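Long-range contacts in hypothetical membrane protein (Corynebacterium glutamicum, PDB 6JSB), which binds heme and probably passes it along the heme-uptake machinery of the corynebacterial cell envelope: residues T9-W14 with T187-N192; G38-R43 with G73-T78; L99-P104 with L115-K120; G161-T166 with E181-I186. One frame throughout, in Å; residues are numbered along the deposited sequence. Where two conformers were deposited one is given.

Contact 1 (T9-W14 with T187-N192); sequences TGTADW and TLNLTN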
loop_
_atom_site.group_PDB
_atom_site.type_symbol
_atom_site.label_atom_id
_atom_site.label_comp_id
_atom_site.label_asym_id
_atom_site.label_seq_id
_atom_site.Cartn_x
_atom_site.Cartn_y
_atom_site.Cartn_z
ATOM N N THR A 9 9.443 -0.685 -16.514
ATOM C CA THR A 9 9.757 0.402 -15.600
ATOM C C THR A 9 8.495 1.236 -15.417
ATOM O O THR A 9 7.544 1.122 -16.189
ATOM C CB THR A 9 10.875 1.296 -16.123
ATOM O OG1 THR A 9 10.564 1.715 -17.476
ATOM C CG2 THR A 9 12.182 0.469 -16.140
ATOM N N GLY A 10 8.557 2.164 -14.482
ATOM C CA GLY A 10 7.481 3.129 -14.314
ATOM C C GLY A 10 7.056 3.300 -12.864
ATOM O O GLY A 10 7.871 3.166 -11.927
ATOM N N THR A 11 5.777 3.637 -12.653
ATOM C CA THR A 11 5.282 3.874 -11.297
ATOM C C THR A 11 3.872 3.337 -11.197
ATOM O O THR A 11 3.183 3.158 -12.213
ATOM C CB THR A 11 5.194 5.385 -10.941
ATOM O OG1 THR A 11 4.402 6.076 -11.954
ATOM C CG2 THR A 11 6.591 6.026 -10.894
ATOM N N ALA A 12 3.418 3.162 -9.967
ATOM C CA ALA A 12 1.995 2.934 -9.683
ATOM C C ALA A 12 1.543 4.077 -8.786
ATOM O O ALA A 12 2.216 4.389 -7.805
ATOM C CB ALA A 12 1.727 1.608 -8.989
ATOM N N ASP A 13 0.384 4.649 -9.093
ATOM C CA ASP A 13 -0.253 5.666 -8.260
ATOM C C ASP A 13 -1.292 4.966 -7.406
ATOM O O ASP A 13 -2.289 4.496 -7.948
ATOM C CB ASP A 13 -0.954 6.739 -9.113
ATOM C CG ASP A 13 0.009 7.809 -9.699
ATOM O OD1 ASP A 13 0.815 7.489 -10.610
ATOM O OD2 ASP A 13 -0.101 8.997 -9.293
ATOM N N TRP A 14 -1.106 4.963 -6.075
ATOM C CA TRP A 14 -2.069 4.270 -5.183
ATOM C C TRP A 14 -2.064 4.994 -3.846
ATOM O O TRP A 14 -1.077 4.871 -3.103
ATOM C CB TRP A 14 -1.686 2.808 -4.999
ATOM C CG TRP A 14 -2.673 2.060 -4.159
ATOM C CD1 TRP A 14 -4.052 2.093 -4.265
ATOM C CD2 TRP A 14 -2.359 1.213 -3.068
ATOM N NE1 TRP A 14 -4.601 1.258 -3.273
ATOM C CE2 TRP A 14 -3.585 0.771 -2.499
ATOM C CE3 TRP A 14 -1.137 0.836 -2.460
ATOM C CZ2 TRP A 14 -3.649 -0.098 -1.414
ATOM C CZ3 TRP A 14 -1.210 -0.052 -1.318
ATOM C CH2 TRP A 14 -2.451 -0.483 -0.834
ATOM N N THR A 187 -3.332 3.045 -10.269
ATOM C CA THR A 187 -3.049 3.311 -11.681
ATOM C C THR A 187 -1.637 2.801 -11.971
ATOM O O THR A 187 -0.696 3.135 -11.252
ATOM C CB THR A 187 -3.125 4.808 -12.020
ATOM O OG1 THR A 187 -4.464 5.277 -11.798
ATOM C CG2 THR A 187 -2.818 4.996 -13.481
ATOM N N LEU A 188 -1.486 2.021 -13.010
ATOM C CA LEU A 188 -0.161 1.541 -13.420
ATOM C C LEU A 188 0.281 2.404 -14.580
ATOM O O LEU A 188 -0.453 2.493 -15.573
ATOM C CB LEU A 188 -0.206 0.087 -13.865
ATOM C CG LEU A 188 -0.718 -0.867 -12.797
ATOM C CD1 LEU A 188 -0.817 -2.335 -13.414
ATOM C CD2 LEU A 188 0.275 -0.774 -11.616
ATOM N N ASN A 189 1.457 3.043 -14.458
ATOM C CA ASN A 189 2.022 3.890 -15.518
ATOM C C ASN A 189 3.302 3.151 -15.960
ATOM O O ASN A 189 4.351 3.309 -15.338
ATOM C CB ASN A 189 2.377 5.279 -14.991
ATOM C CG ASN A 189 1.207 5.950 -14.232
ATOM O OD1 ASN A 189 0.259 6.405 -14.867
ATOM N ND2 ASN A 189 1.306 6.029 -12.886
ATOM N N LEU A 190 3.215 2.312 -16.977
ATOM C CA LEU A 190 4.304 1.376 -17.237
ATOM C C LEU A 190 4.925 1.665 -18.597
ATOM O O LEU A 190 4.215 1.990 -19.545
ATOM C CB LEU A 190 3.800 -0.077 -17.272
ATOM C CG LEU A 190 3.002 -0.513 -16.045
ATOM C CD1 LEU A 190 2.518 -1.957 -16.239
ATOM C CD2 LEU A 190 3.842 -0.303 -14.756
ATOM N N THR A 191 6.231 1.418 -18.714
ATOM C CA THR A 191 6.926 1.362 -19.997
ATOM C C THR A 191 7.491 -0.046 -20.084
ATOM O O THR A 191 8.218 -0.469 -19.184
ATOM C CB THR A 191 8.037 2.421 -20.044
ATOM O OG1 THR A 191 7.442 3.718 -19.896
ATOM C CG2 THR A 191 8.815 2.356 -21.372
ATOM N N ASN A 192 7.155 -0.779 -21.156
ATOM C CA ASN A 192 7.565 -2.175 -21.322
ATOM C C ASN A 192 8.482 -2.230 -22.522
ATOM O O ASN A 192 8.036 -2.012 -23.655
ATOM C CB ASN A 192 6.367 -3.103 -21.534
ATOM C CG ASN A 192 5.420 -3.063 -20.376
ATOM O OD1 ASN A 192 5.811 -3.424 -19.247
ATOM N ND2 ASN A 192 4.181 -2.629 -20.613
HETATM O O HOH W 1 11.196 -0.103 -19.492
HETATM O O HOH W 2 -5.214 5.796 -9.160
#

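Contact 2 (G38-R43 with G73-T78); sequences GGIEVR and GGVHWT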
loop_
_atom_site.group_PDB
_atom_site.type_symbol
_atom_site.label_atom_id
_atom_site.label_comp_id
_atom_site.label_asym_id
_atom_site.label_seq_id
_atom_site.Cartn_x
_atom_site.Cartn_y
_atom_site.Cartn_z
ATOM N N GLY A 38 2.025 11.019 15.646
ATOM C CA GLY A 38 2.722 10.333 14.585
ATOM C C GLY A 38 2.395 10.955 13.242
ATOM O O GLY A 38 2.383 12.193 13.110
ATOM N N GLY A 39 2.068 10.148 12.262
ATOM C CA GLY A 39 1.780 10.692 10.950
ATOM C C GLY A 39 2.216 9.671 9.930
ATOM O O GLY A 39 2.075 8.464 10.158
ATOM N N ILE A 40 2.646 10.166 8.764
ATOM C CA ILE A 40 2.989 9.286 7.647
ATOM C C ILE A 40 4.447 9.511 7.242
ATOM O O ILE A 40 4.871 10.665 7.050
ATOM C CB ILE A 40 2.029 9.548 6.456
ATOM C CG1 ILE A 40 0.585 9.232 6.900
ATOM C CG2 ILE A 40 2.484 8.790 5.168
ATOM C CD1 ILE A 40 -0.505 9.438 5.829
ATOM N N GLU A 41 5.220 8.428 7.123
ATOM C CA GLU A 41 6.579 8.480 6.603
ATOM C C GLU A 41 6.678 7.537 5.414
ATOM O O GLU A 41 6.081 6.459 5.419
ATOM C CB GLU A 41 7.627 8.086 7.690
ATOM C CG GLU A 41 9.084 8.247 7.253
ATOM C CD GLU A 41 10.080 8.208 8.422
ATOM O OE1 GLU A 41 9.882 7.410 9.361
ATOM O OE2 GLU A 41 11.051 9.003 8.428
ATOM N N VAL A 42 7.392 7.957 4.366
ATOM C CA VAL A 42 7.556 7.104 3.188
ATOM C C VAL A 42 9.046 6.792 3.007
ATOM O O VAL A 42 9.911 7.505 3.539
ATOM C CB VAL A 42 6.944 7.751 1.911
ATOM C CG1 VAL A 42 5.474 8.176 2.203
ATOM C CG2 VAL A 42 7.830 8.936 1.448
ATOM N N ARG A 43 9.355 5.719 2.256
ATOM C CA ARG A 43 10.734 5.314 2.099
ATOM C C ARG A 43 10.902 4.504 0.810
ATOM O O ARG A 43 9.925 4.070 0.176
ATOM C CB ARG A 43 11.199 4.485 3.310
ATOM C CG ARG A 43 10.454 3.136 3.418
ATOM C CD ARG A 43 10.982 2.378 4.649
ATOM N NE ARG A 43 10.446 1.005 4.717
ATOM C CZ ARG A 43 9.231 0.720 5.159
ATOM N NH1 ARG A 43 8.397 1.695 5.561
ATOM N NH2 ARG A 43 8.852 -0.575 5.210
ATOM N N GLY A 73 9.195 0.171 -2.317
ATOM C CA GLY A 73 8.756 1.310 -1.526
ATOM C C GLY A 73 8.028 0.884 -0.252
ATOM O O GLY A 73 7.548 -0.241 -0.120
ATOM N N GLY A 74 7.968 1.809 0.703
ATOM C CA GLY A 74 7.291 1.549 1.968
ATOM C C GLY A 74 6.585 2.799 2.441
ATOM O O GLY A 74 7.033 3.921 2.183
ATOM N N VAL A 75 5.466 2.592 3.144
ATOM C CA VAL A 75 4.749 3.691 3.808
ATOM C C VAL A 75 4.411 3.254 5.229
ATOM O O VAL A 75 3.976 2.122 5.437
ATOM C CB VAL A 75 3.460 4.073 3.057
ATOM C CG1 VAL A 75 2.734 5.155 3.830
ATOM C CG2 VAL A 75 3.791 4.546 1.622
ATOM N N HIS A 76 4.595 4.156 6.202
ATOM C CA HIS A 76 4.392 3.823 7.622
ATOM C C HIS A 76 3.419 4.845 8.187
ATOM O O HIS A 76 3.706 6.057 8.127
ATOM C CB HIS A 76 5.740 3.928 8.359
ATOM C CG HIS A 76 5.710 3.485 9.786
ATOM N ND1 HIS A 76 6.617 3.968 10.709
ATOM C CD2 HIS A 76 4.915 2.609 10.445
ATOM C CE1 HIS A 76 6.378 3.402 11.888
ATOM N NE2 HIS A 76 5.361 2.563 11.758
ATOM N N TRP A 77 2.303 4.389 8.769
ATOM C CA TRP A 77 1.346 5.281 9.432
ATOM C C TRP A 77 1.378 5.035 10.943
ATOM O O TRP A 77 1.387 3.871 11.384
ATOM C CB TRP A 77 -0.081 4.985 8.996
ATOM C CG TRP A 77 -0.437 5.190 7.542
ATOM C CD1 TRP A 77 -1.198 6.229 7.039
ATOM C CD2 TRP A 77 -0.206 4.287 6.444
ATOM N NE1 TRP A 77 -1.404 6.047 5.688
ATOM C CE2 TRP A 77 -0.779 4.871 5.295
ATOM C CE3 TRP A 77 0.486 3.050 6.319
ATOM C CZ2 TRP A 77 -0.747 4.237 4.032
ATOM C CZ3 TRP A 77 0.530 2.429 5.091
ATOM C CH2 TRP A 77 -0.071 3.031 3.941
ATOM N N THR A 78 1.320 6.108 11.735
ATOM C CA THR A 78 1.321 5.943 13.190
ATOM C C THR A 78 0.322 6.924 13.797
ATOM O O THR A 78 0.311 8.109 13.451
ATOM C CB THR A 78 2.717 6.220 13.801
ATOM O OG1 THR A 78 3.339 7.337 13.175
ATOM C CG2 THR A 78 3.656 4.997 13.567
#

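Contact 3 (L99-P104 with L115-K120); sequences LDFSNP and LLVDFK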
loop_
_atom_site.group_PDB
_atom_site.type_symbol
_atom_site.label_atom_id
_atom_site.label_comp_id
_atom_site.label_asym_id
_atom_site.label_seq_id
_atom_site.Cartn_x
_atom_site.Cartn_y
_atom_site.Cartn_z
ATOM N N LEU A 99 1.024 0.908 11.385
ATOM C CA LEU A 99 0.747 0.158 10.150
ATOM C C LEU A 99 1.835 0.444 9.115
ATOM O O LEU A 99 2.210 1.603 8.901
ATOM C CB LEU A 99 -0.611 0.626 9.575
ATOM C CG LEU A 99 -0.935 0.140 8.155
ATOM C CD1 LEU A 99 -1.151 -1.381 8.062
ATOM C CD2 LEU A 99 -2.234 0.841 7.690
ATOM N N ASP A 100 2.345 -0.591 8.466
ATOM C CA ASP A 100 3.384 -0.397 7.465
ATOM C C ASP A 100 3.059 -1.278 6.275
ATOM O O ASP A 100 2.768 -2.470 6.466
ATOM C CB ASP A 100 4.737 -0.786 8.023
ATOM C CG ASP A 100 5.858 -0.348 7.137
ATOM O OD1 ASP A 100 6.482 0.724 7.399
ATOM O OD2 ASP A 100 6.173 -1.080 6.172
ATOM N N PHE A 101 3.033 -0.705 5.062
ATOM C CA PHE A 101 2.884 -1.464 3.822
ATOM C C PHE A 101 4.156 -1.299 3.010
ATOM O O PHE A 101 4.602 -0.172 2.811
ATOM C CB PHE A 101 1.714 -0.944 2.968
ATOM C CG PHE A 101 0.331 -1.284 3.481
ATOM C CD1 PHE A 101 0.084 -2.461 4.137
ATOM C CD2 PHE A 101 -0.755 -0.510 3.159
ATOM C CE1 PHE A 101 -1.242 -2.823 4.522
ATOM C CE2 PHE A 101 -2.073 -0.849 3.595
ATOM C CZ PHE A 101 -2.299 -2.004 4.277
ATOM N N SER A 102 4.677 -2.398 2.446
ATOM C CA SER A 102 5.880 -2.208 1.635
ATOM C C SER A 102 5.910 -3.249 0.520
ATOM O O SER A 102 5.199 -4.254 0.561
ATOM C CB SER A 102 7.145 -2.244 2.478
ATOM O OG SER A 102 7.313 -3.511 3.083
ATOM N N ASN A 103 6.721 -2.970 -0.512
ATOM C CA ASN A 103 6.881 -3.861 -1.657
ATOM C C ASN A 103 5.583 -4.435 -2.250
ATOM O O ASN A 103 5.445 -5.644 -2.384
ATOM C CB ASN A 103 7.802 -5.020 -1.274
ATOM C CG ASN A 103 9.124 -4.543 -0.823
ATOM O OD1 ASN A 103 9.771 -3.738 -1.516
ATOM N ND2 ASN A 103 9.527 -4.971 0.372
ATOM N N PRO A 104 4.649 -3.593 -2.639
ATOM C CA PRO A 104 3.423 -4.136 -3.239
ATOM C C PRO A 104 3.701 -4.824 -4.562
ATOM O O PRO A 104 4.614 -4.458 -5.309
ATOM C CB PRO A 104 2.518 -2.932 -3.444
ATOM C CG PRO A 104 3.352 -1.662 -3.107
ATOM C CD PRO A 104 4.703 -2.100 -2.612
ATOM N N LEU A 115 -3.726 -7.380 -5.275
ATOM C CA LEU A 115 -2.677 -6.507 -4.749
ATOM C C LEU A 115 -2.072 -7.236 -3.548
ATOM O O LEU A 115 -2.756 -7.445 -2.542
ATOM C CB LEU A 115 -3.257 -5.156 -4.321
ATOM C CG LEU A 115 -2.239 -4.102 -3.824
ATOM C CD1 LEU A 115 -1.180 -3.814 -4.847
ATOM C CD2 LEU A 115 -3.081 -2.849 -3.491
ATOM N N LEU A 116 -0.799 -7.651 -3.667
ATOM C CA LEU A 116 -0.051 -8.273 -2.584
ATOM C C LEU A 116 0.791 -7.219 -1.894
ATOM O O LEU A 116 1.299 -6.308 -2.543
ATOM C CB LEU A 116 0.889 -9.357 -3.103
ATOM C CG LEU A 116 0.237 -10.382 -4.037
ATOM C CD1 LEU A 116 1.263 -11.480 -4.417
ATOM C CD2 LEU A 116 -0.894 -10.991 -3.352
ATOM N N VAL A 117 0.965 -7.333 -0.572
ATOM C CA VAL A 117 1.804 -6.349 0.120
ATOM C C VAL A 117 2.489 -7.038 1.282
ATOM O O VAL A 117 1.970 -7.962 1.875
ATOM C CB VAL A 117 1.040 -5.113 0.681
ATOM C CG1 VAL A 117 0.509 -4.226 -0.435
ATOM C CG2 VAL A 117 -0.041 -5.495 1.687
ATOM N N ASP A 118 3.691 -6.550 1.611
ATOM C CA ASP A 118 4.306 -6.893 2.889
ATOM C C ASP A 118 3.729 -5.958 3.947
ATOM O O ASP A 118 3.734 -4.721 3.761
ATOM C CB ASP A 118 5.817 -6.695 2.867
ATOM C CG ASP A 118 6.544 -7.573 1.890
ATOM O OD1 ASP A 118 5.958 -8.543 1.355
ATOM O OD2 ASP A 118 7.742 -7.274 1.660
ATOM N N PHE A 119 3.183 -6.516 5.028
ATOM C CA PHE A 119 2.527 -5.628 6.017
ATOM C C PHE A 119 2.988 -5.959 7.417
ATOM O O PHE A 119 3.432 -7.072 7.717
ATOM C CB PHE A 119 0.967 -5.664 6.007
ATOM C CG PHE A 119 0.373 -6.936 6.568
ATOM C CD1 PHE A 119 0.092 -7.053 7.926
ATOM C CD2 PHE A 119 0.094 -7.972 5.733
ATOM C CE1 PHE A 119 -0.422 -8.235 8.483
ATOM C CE2 PHE A 119 -0.465 -9.161 6.262
ATOM C CZ PHE A 119 -0.702 -9.291 7.628
ATOM N N LYS A 120 2.949 -4.910 8.252
ATOM C CA LYS A 120 3.201 -5.067 9.674
ATOM C C LYS A 120 2.224 -4.095 10.327
ATOM O O LYS A 120 2.301 -2.872 10.082
ATOM C CB LYS A 120 4.686 -4.725 9.983
ATOM C CG LYS A 120 5.082 -4.792 11.450
ATOM C CD LYS A 120 6.525 -4.182 11.594
ATOM C CE LYS A 120 7.084 -4.230 13.050
ATOM N NZ LYS A 120 8.112 -3.161 13.211
HETATM O O HOH W 3 5.798 -3.547 5.488
#

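Contact 4 (G161-T166 with E181-I186); sequences GQTKLT and EALAPI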
loop_
_atom_site.group_PDB
_atom_site.type_symbol
_atom_site.label_atom_id
_atom_site.label_comp_id
_atom_site.label_asym_id
_atom_site.label_seq_id
_atom_site.Cartn_x
_atom_site.Cartn_y
_atom_site.Cartn_z
ATOM N N GLY A 161 -7.178 0.333 -11.982
ATOM C CA GLY A 161 -8.035 -0.697 -11.383
ATOM C C GLY A 161 -8.700 -0.269 -10.088
ATOM O O GLY A 161 -8.119 0.494 -9.284
ATOM N N GLN A 162 -9.972 -0.683 -9.919
ATOM C CA GLN A 162 -10.680 -0.512 -8.647
ATOM C C GLN A 162 -10.196 -1.615 -7.718
ATOM O O GLN A 162 -9.958 -2.743 -8.174
ATOM C CB GLN A 162 -12.216 -0.609 -8.808
ATOM C CG GLN A 162 -12.871 0.662 -9.413
ATOM C CD GLN A 162 -14.372 0.541 -9.600
ATOM O OE1 GLN A 162 -15.151 0.629 -8.629
ATOM N NE2 GLN A 162 -14.795 0.321 -10.842
ATOM N N THR A 163 -10.093 -1.311 -6.418
ATOM C CA THR A 163 -9.600 -2.260 -5.415
ATOM C C THR A 163 -10.663 -2.487 -4.352
ATOM O O THR A 163 -11.411 -1.569 -4.002
ATOM C CB THR A 163 -8.358 -1.731 -4.720
ATOM O OG1 THR A 163 -8.667 -0.427 -4.183
ATOM C CG2 THR A 163 -7.198 -1.510 -5.768
ATOM N N LYS A 164 -10.707 -3.730 -3.835
ATOM C CA LYS A 164 -11.617 -4.101 -2.749
ATOM C C LYS A 164 -10.856 -4.932 -1.720
ATOM O O LYS A 164 -10.159 -5.862 -2.082
ATOM C CB LYS A 164 -12.819 -4.898 -3.283
ATOM C CG LYS A 164 -13.805 -3.935 -4.073
ATOM C CD LYS A 164 -15.010 -4.731 -4.555
ATOM C CE LYS A 164 -16.128 -3.806 -5.122
ATOM N NZ LYS A 164 -15.593 -2.659 -5.910
ATOM N N LEU A 165 -11.032 -4.599 -0.452
ATOM C CA LEU A 165 -10.315 -5.246 0.647
ATOM C C LEU A 165 -10.685 -6.721 0.726
ATOM O O LEU A 165 -11.862 -7.099 0.645
ATOM C CB LEU A 165 -10.722 -4.556 1.954
ATOM C CG LEU A 165 -9.877 -4.861 3.194
ATOM C CD1 LEU A 165 -8.477 -4.201 3.006
ATOM C CD2 LEU A 165 -10.649 -4.220 4.398
ATOM N N THR A 166 -9.671 -7.552 0.959
ATOM C CA THR A 166 -9.905 -8.966 1.202
ATOM C C THR A 166 -10.204 -9.249 2.682
ATOM O O THR A 166 -10.015 -8.404 3.574
ATOM C CB THR A 166 -8.667 -9.783 0.826
ATOM O OG1 THR A 166 -7.594 -9.373 1.679
ATOM C CG2 THR A 166 -8.258 -9.626 -0.627
ATOM N N GLU A 181 -14.653 -3.869 1.167
ATOM C CA GLU A 181 -14.645 -2.391 1.184
ATOM C C GLU A 181 -13.760 -1.845 0.068
ATOM O O GLU A 181 -12.619 -2.288 -0.128
ATOM C CB GLU A 181 -14.102 -1.939 2.536
ATOM C CG GLU A 181 -14.038 -0.366 2.642
ATOM C CD GLU A 181 -15.384 0.262 3.006
ATOM O OE1 GLU A 181 -16.405 -0.463 3.247
ATOM O OE2 GLU A 181 -15.442 1.537 3.023
ATOM N N ALA A 182 -14.251 -0.804 -0.637
ATOM C CA ALA A 182 -13.421 -0.239 -1.688
ATOM C C ALA A 182 -12.217 0.458 -1.076
ATOM O O ALA A 182 -12.330 1.115 -0.047
ATOM C CB ALA A 182 -14.267 0.755 -2.484
ATOM N N LEU A 183 -11.060 0.281 -1.683
ATOM C CA LEU A 183 -9.883 1.062 -1.290
ATOM C C LEU A 183 -9.589 2.059 -2.416
ATOM O O LEU A 183 -10.371 2.241 -3.370
ATOM C CB LEU A 183 -8.686 0.160 -1.020
ATOM C CG LEU A 183 -8.950 -0.879 0.103
ATOM C CD1 LEU A 183 -7.679 -1.704 0.213
ATOM C CD2 LEU A 183 -9.313 -0.206 1.456
ATOM N N ALA A 184 -8.469 2.749 -2.282
ATOM C CA ALA A 184 -8.134 3.696 -3.354
ATOM C C ALA A 184 -7.858 2.946 -4.656
ATOM O O ALA A 184 -7.304 1.859 -4.654
ATOM C CB ALA A 184 -6.850 4.488 -2.990
ATOM N N PRO A 185 -8.185 3.529 -5.795
ATOM C CA PRO A 185 -7.865 2.868 -7.072
ATOM C C PRO A 185 -6.361 2.905 -7.317
ATOM O O PRO A 185 -5.643 3.767 -6.781
ATOM C CB PRO A 185 -8.600 3.735 -8.099
ATOM C CG PRO A 185 -8.570 5.080 -7.457
ATOM C CD PRO A 185 -8.822 4.816 -6.000
ATOM N N ILE A 186 -5.856 1.938 -8.116
ATOM C CA ILE A 186 -4.418 1.868 -8.415
ATOM C C ILE A 186 -4.232 2.129 -9.912
ATOM O O ILE A 186 -4.944 1.562 -10.736
ATOM C CB ILE A 186 -3.794 0.525 -7.971
ATOM C CG1 ILE A 186 -2.305 0.435 -8.339
ATOM C CG2 ILE A 186 -4.541 -0.742 -8.588
ATOM C CD1 ILE A 186 -1.519 -0.527 -7.356
HETATM O O HOH W 4 -10.816 1.477 -5.976
#

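Contact 1 (T9-W14 with T187-N192)
Asn-189 and Thr-11 bond through both backbones: Asn-189 N donates to Thr-11 O at 2.8 Å, nearly in line with the C=O, and Thr-11 N to Asn-189 O. Thr-9 with Thr-191 and Asp-13 with Thr-187 form the other hydrogen-bonded pairs of this regular antiparallel ladder. Above it, Asn-189 ND2 meets two oxygens. It donates to Thr-11 OG1 at 3.2 Å, with the hydroxyl somewhat out of the amide plane, and, in the conformer given, only weakly to Asp-13 OD1, 2.7 Å away but with a strongly bent N-H...O angle. The carboxylate of that conformer stands nearly perpendicular to the amide, 85° between their planes. Thr-11 turns OG1 into the cramped slot between its own N and C (chi1 54°), where it meets that amide. At one end a water joins Thr-9 OG1 to Thr-191 O; at the other, Thr-187 OG1 turns to Thr-160 on the next strand. Gly-10, whose backbone angles suit a residue without CB, comes within 3.3 Å of Asn-189 O through its CA. The other face is apolar: Ala-12 CB rests against Leu-188 CD2 at 3.8 Å, the small methyl fitting a close, non-hydrogen-bonded pair. Leu-188 and Leu-190 continue onto Phe-146 and Val-69. Hydroxyls, amide and carboxylate on one face and aliphatic groups on the other make this an amphipathic strand pair, its apolar side turned to the protein interior.

Contact 2 (G38-R43 with G73-T78)
Ile-40 and Trp-77 lie side by side on one face of an antiparallel strand pair, part of the large, strongly curved beta sheet of this HtaA-family domain. The isoleucine sets CG1 beside its backbone N (chi1 -61°) and continues fully extended, which brings both CG1 and CD1 to 3.5 Å from Trp-77 CD1. Its other branch, CG2, turns to Val-75 CG1. That same valine methyl sits over a face of the indole, 3.4 Å above the plane and offset toward the rim, so a branched residue two places back on the strand supports the ring. Trp-77 NE1 is taken by Asn-21 of helix 18-24, which probably helps fix the ring's rotation, and the indole lies about 7 Å from the heme at nearest atoms. Val-42 and Val-75, compact and beta-branched, form a close pair beyond Ile-40.

On the other face, Arg-43 starts from the tight chi1 position (66°), then runs straight to NE and swings its guanidinium over Gly-74. The CA of Gly-74 lies 3.7 Å above the centre of that flat group; lacking a CB, the glycine lets the guanidinium lie directly on its CA. NH1 goes on to a salt bridge with Asp-100 of the adjacent strand, while His-76 NE2 finds Asp-98. Glu-41, in the conformer given, extends away from the pair, as suits an exposed strand position. Next to Gly-38, Gly-39 N is shared: it donates weakly to Thr-78 O, and at 3.2 Å to Thr-78 OG1.

Contact 3 (L99-P104 with L115-K120)
Phe-101 turns the edge of its ring to the neighbouring strand: Phe-119 CB lies in the ring plane, 3.8 Å from Phe-101 CD1, while Val-117 CG2, in the conformer given, comes in obliquely. Phe-119 takes the cramped chi1 of 72°, which carries its own ring away from Phe-101 even though the two residues are paired. Two flat groups do meet, the Asn-103 amide and the Asp-118 carboxylate, turned 75° apart. Asn-103 ND2 gives a nearly straight bond, 3.2 Å and 169°, to the anti side of Asp-118 OD2, which lies in the amide plane although the donor stands out of the carboxylate plane. Asp-118 OD1 is held by Gln-138 N, so both carboxylate oxygens have partners. Asp-100 and Ser-102 pair with Lys-120 and Asp-118 through backbone bonds. A water 2.8 Å from Ser-102 OG also lies close to Asp-118 O and to Asp-100 OD2, whose carboxylate makes a salt bridge with Arg-43. Asn-103, with left-handed backbone angles that asparagine tolerates well, turns the chain; Pro-104 then lays CB 4.1 Å from Leu-115 CD1. This hairpin of strands 95-109 and 112-122 is flanked by strand 68-81, whose Trp-77 ring meets Phe-101, and by strand 139-146, where Leu-141 packs on Phe-101 and Val-117. From helix 167-172, Val-172 touches Leu-99, Phe-101 and Phe-119.

Contact 4 (G161-T166 with E181-I186)
Where the approach to strand 186-198 meets strand 156-165, two short antiparallel ladders are joined by a change of register of one residue, close to the heme pocket. At the first ladder Gly-161 and Ile-186 exchange two backbone bonds; at the second, Leu-183 N donates to Thr-163 O and Leu-165 N to Glu-181 O. Thr-163 bridges the gap. Its OG1, set between its own N and C (chi1 54°), donates to Ala-184 O at 2.7 Å, approaching from above the carbonyl plane, and passes Leu-183 CB at 3.2 Å. A small hydroxyl suits this tight place, and a water completes the link by accepting from Thr-163 N and donating to Leu-183 O. The methyl CG2 of Thr-163 turns instead to Ile-186 CG2 at 3.9 Å, the side chains meeting roughly at right angles. Nearer the heme, Leu-165 CD1 touches Leu-183 CD1 at 3.8 Å, and Leu-165 also packs on the heme-binding Tyr-177. Glu-181 sends its carboxylate away to a salt bridge with Arg-17. The whole is a register break between neighbouring antiparallel strands, spanned by a threonine side chain and a water where the chain leads into strand 186-198, beside the heme site.

How the contacts relate
All four contacts belong to one curled antiparallel sheet. Contacts 2 and 3 are adjacent through neighbouring strands 68-81 and 95-109, with strand 39-43 added on the outside; Trp-77 and Leu-99 bring them near the heme. The centre of contact 3 lies about 6 Å from the centre of the chain, the nearest of the four; that of contact 1, about 14 Å away, is the farthest, lies toward the calcium-binding end and has a polar outer face. Contacts 1 and 4 use the same C-terminal strand region, and Trp-14 links them, its ring meeting Ala-184 and Pro-185 and also Leu-115 of contact 3. Contact 1 is a regular ladder, contacts 2 and 3 are regular over most of their length, and contact 4 is broken by a register shift.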